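Local coordinates for protein N-formylglutamate amidohydrolase (PDB 2Q7S) that probably acts as a zinc-dependent hydrolase of the N-formylglutamate amidohydrolase family, at residues 39-44 with 48-53. Sequence-based numbering, arbitrary orientation.
Sequences ADFGAV and ERLRGG
Ala-43 and Leu-50 mark the nearest approach of the two backbones, with CA atoms still 9.5 Å apart, so segments 39-44 and 48-53 meet through side chains and share no hydrogen bond. Segment 39-44 is irregular, and Gly-42 within it has a positive phi (62°), a conformation that favours glycine. Segment 48-53 continues the short helix 47-50 into a 3-10 turn at 51-53, where Gly-53 N makes a weak bond of 3.2 Å to Leu-50 O.

Phe-41 and Leu-50 reach for each other from opposite directions. Methyl CD1 of Leu-50 sits over one face of the Phe-41 ring, toward the end remote from CG, 4.1 Å from both CZ and CE2. Leu-50 CG lies anti to the carbonyl carbon (chi1 -60°) and the chain runs on extended to CD1 (chi2 171°), which carries this methyl out from the helix to the ring. The same CD1 lies 4.5 Å from CB of Ala-43, a second, looser apolar touch. The joint is thus small and wholly apolar, with Phe-41 and Leu-50 both buried.

Tyr-81 meets the Phe-41 ring edge-to-face, and the same tyrosine hydrogen-bonds Asp-40 OD1 through its OH. Leu-50 also packs on Val-45, within the linker between the segments. The arrangement is a local apolar contact within the connection that leaves the mixed central sheet after strand 26-30, joining Leu-50 of helix 47-50 to Phe-41 and Ala-43 of the preceding loop, away from the zinc ligands His-32, Asp-55 and His-172.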
ATOM      1  N   ALA A  39       1.529  18.790 -11.844  1.00 26.99           N
ATOM      2  CA  ALA A  39       2.296  19.924 -12.351  1.00 27.84           C
ATOM      3  C   ALA A  39       2.838  20.782 -11.206  1.00 27.43           C
ATOM      4  O   ALA A  39       3.904  21.373 -11.316  1.00 26.21           O
ATOM      5  CB  ALA A  39       1.428  20.764 -13.313  1.00 27.03           C
ATOM      6  N   ASP A  40       2.117  20.838 -10.094  1.00 28.16           N
ATOM      7  CA  ASP A  40       2.490  21.751  -8.990  1.00 29.98           C
ATOM      8  C   ASP A  40       3.458  21.144  -7.963  1.00 29.96           C
ATOM      9  O   ASP A  40       3.663  21.703  -6.879  1.00 29.31           O
ATOM     10  CB  ASP A  40       1.239  22.294  -8.294  1.00 29.09           C
ATOM     11  CG  ASP A  40       0.371  21.189  -7.685  1.00 32.71           C
ATOM     12  OD1 ASP A  40       0.870  20.071  -7.438  1.00 29.42           O
ATOM     13  OD2 ASP A  40      -0.826  21.451  -7.466  1.00 38.71           O
ATOM     14  N   PHE A  41       4.072  20.021  -8.321  1.00 31.29           N
ATOM     15  CA  PHE A  41       5.059  19.368  -7.461  1.00 31.40           C
ATOM     16  C   PHE A  41       6.098  20.378  -6.970  1.00 30.72           C
ATOM     17  O   PHE A  41       6.338  20.495  -5.777  1.00 30.77           O
ATOM     18  CB  PHE A  41       5.734  18.201  -8.229  1.00 32.87           C
ATOM     19  CG  PHE A  41       6.130  17.036  -7.358  1.00 32.45           C
ATOM     20  CD1 PHE A  41       6.796  17.231  -6.158  1.00 27.32           C
ATOM     21  CD2 PHE A  41       5.824  15.739  -7.745  1.00 36.19           C
ATOM     22  CE1 PHE A  41       7.170  16.180  -5.378  1.00 30.97           C
ATOM     23  CE2 PHE A  41       6.190  14.662  -6.953  1.00 40.86           C
ATOM     24  CZ  PHE A  41       6.871  14.889  -5.770  1.00 39.52           C
ATOM     25  N   GLY A  42       6.707  21.123  -7.894  1.00 32.65           N
ATOM     26  CA  GLY A  42       7.725  22.117  -7.530  1.00 33.15           C
ATOM     27  C   GLY A  42       8.964  21.538  -6.848  1.00 32.60           C
ATOM     28  O   GLY A  42       9.518  22.146  -5.923  1.00 33.15           O
ATOM     29  N   ALA A  43       9.386  20.358  -7.306  1.00 31.53           N
ATOM     30  CA  ALA A  43      10.577  19.692  -6.793  1.00 30.68           C
ATOM     31  C   ALA A  43      11.801  20.241  -7.526  1.00 30.85           C
ATOM     32  O   ALA A  43      11.672  20.780  -8.630  1.00 30.92           O
ATOM     33  CB  ALA A  43      10.464  18.213  -7.018  1.00 28.58           C
ATOM     34  N   VAL A  44      12.978  20.128  -6.912  1.00 31.20           N
ATOM     35  CA  VAL A  44      14.241  20.437  -7.614  1.00 31.47           C
ATOM     36  C   VAL A  44      14.944  19.171  -8.152  1.00 31.60           C
ATOM     37  O   VAL A  44      15.955  19.261  -8.847  1.00 30.58           O
ATOM     38  CB  VAL A  44      15.206  21.255  -6.725  1.00 30.63           C
ATOM     39  CG1 VAL A  44      14.558  22.579  -6.333  1.00 26.64           C
ATOM     40  CG2 VAL A  44      15.614  20.456  -5.492  1.00 30.99           C
ATOM     41  N   GLU A  48      12.781  11.200 -12.648  1.00 36.87           N
ATOM     42  CA  GLU A  48      13.495   9.920 -12.690  1.00 35.29           C
ATOM     43  C   GLU A  48      14.079   9.498 -11.336  1.00 32.20           C
ATOM     44  O   GLU A  48      14.259   8.307 -11.096  1.00 33.65           O
ATOM     45  CB  GLU A  48      14.618   9.952 -13.731  1.00 35.56           C
ATOM     46  CG  GLU A  48      15.533  11.176 -13.636  1.00 35.46           C
ATOM     47  CD  GLU A  48      16.844  11.000 -14.374  1.00 38.00           C
ATOM     48  OE1 GLU A  48      16.929  10.083 -15.224  1.00 35.57           O
ATOM     49  OE2 GLU A  48      17.787  11.793 -14.094  1.00 32.03           O
ATOM     50  N   ARG A  49      14.390  10.464 -10.472  1.00 27.46           N
ATOM     51  CA  ARG A  49      14.878  10.173  -9.125  1.00 26.92           C
ATOM     52  C   ARG A  49      13.754   9.830  -8.154  1.00 28.32           C
ATOM     53  O   ARG A  49      13.956   9.060  -7.213  1.00 31.00           O
ATOM     54  CB  ARG A  49      15.655  11.365  -8.593  1.00 26.01           C
ATOM     55  CG  ARG A  49      16.928  11.625  -9.361  1.00 30.76           C
ATOM     56  CD  ARG A  49      18.145  11.248  -8.539  1.00 36.31           C
ATOM     57  NE  ARG A  49      18.061   9.898  -7.947  1.00 38.82           N
ATOM     58  CZ  ARG A  49      18.585   9.556  -6.760  1.00 39.57           C
ATOM     59  NH1 ARG A  49      19.218  10.457  -5.985  1.00 32.09           N
ATOM     60  NH2 ARG A  49      18.463   8.304  -6.327  1.00 36.37           N
ATOM     61  N   LEU A  50      12.577  10.403  -8.407  1.00 28.45           N
ATOM     62  CA  LEU A  50      11.371  10.249  -7.566  1.00 28.62           C
ATOM     63  C   LEU A  50      10.648   8.913  -7.795  1.00 29.36           C
ATOM     64  O   LEU A  50      10.121   8.304  -6.856  1.00 29.13           O
ATOM     65  CB  LEU A  50      10.411  11.404  -7.867  1.00 28.74           C
ATOM     66  CG  LEU A  50      10.968  12.811  -7.597  1.00 31.17           C
ATOM     67  CD1 LEU A  50      10.035  13.924  -8.130  1.00 28.55           C
ATOM     68  CD2 LEU A  50      11.243  12.983  -6.112  1.00 26.34           C
ATOM     69  N   ARG A  51      10.632   8.473  -9.054  1.00 28.81           N
ATOM     70  CA  ARG A  51      10.076   7.195  -9.437  1.00 28.91           C
ATOM     71  C   ARG A  51      10.576   6.061  -8.508  1.00 31.81           C
ATOM     72  O   ARG A  51       9.869   5.045  -8.342  1.00 31.79           O
ATOM     73  CB  ARG A  51      10.335   6.915 -10.932  1.00 27.09           C
ATOM     74  CG  ARG A  51       9.493   7.843 -11.835  1.00 26.15           C
ATOM     75  CD  ARG A  51       9.551   7.460 -13.287  1.00 29.52           C
ATOM     76  NE  ARG A  51       9.185   6.041 -13.531  1.00 39.82           N
ATOM     77  CZ  ARG A  51       7.937   5.569 -13.558  1.00 31.41           C
ATOM     78  NH1 ARG A  51       6.916   6.381 -13.352  1.00 42.80           N
ATOM     79  NH2 ARG A  51       7.698   4.287 -13.761  1.00 24.14           N
ATOM     80  N   GLY A  52      11.743   6.268  -7.873  1.00 28.76           N
ATOM     81  CA  GLY A  52      12.237   5.414  -6.784  1.00 27.09           C
ATOM     82  C   GLY A  52      11.179   4.866  -5.837  1.00 27.27           C
ATOM     83  O   GLY A  52      10.931   3.663  -5.848  1.00 29.82           O
ATOM     84  N   GLY A  53      10.529   5.746  -5.063  1.00 25.81           N
ATOM     85  CA  GLY A  53       9.486   5.401  -4.054  1.00 23.75           C
ATOM     86  C   GLY A  53       8.139   4.884  -4.555  1.00 19.95           C
ATOM     87  O   GLY A  53       7.198   4.681  -3.759  1.00 19.92           O
TER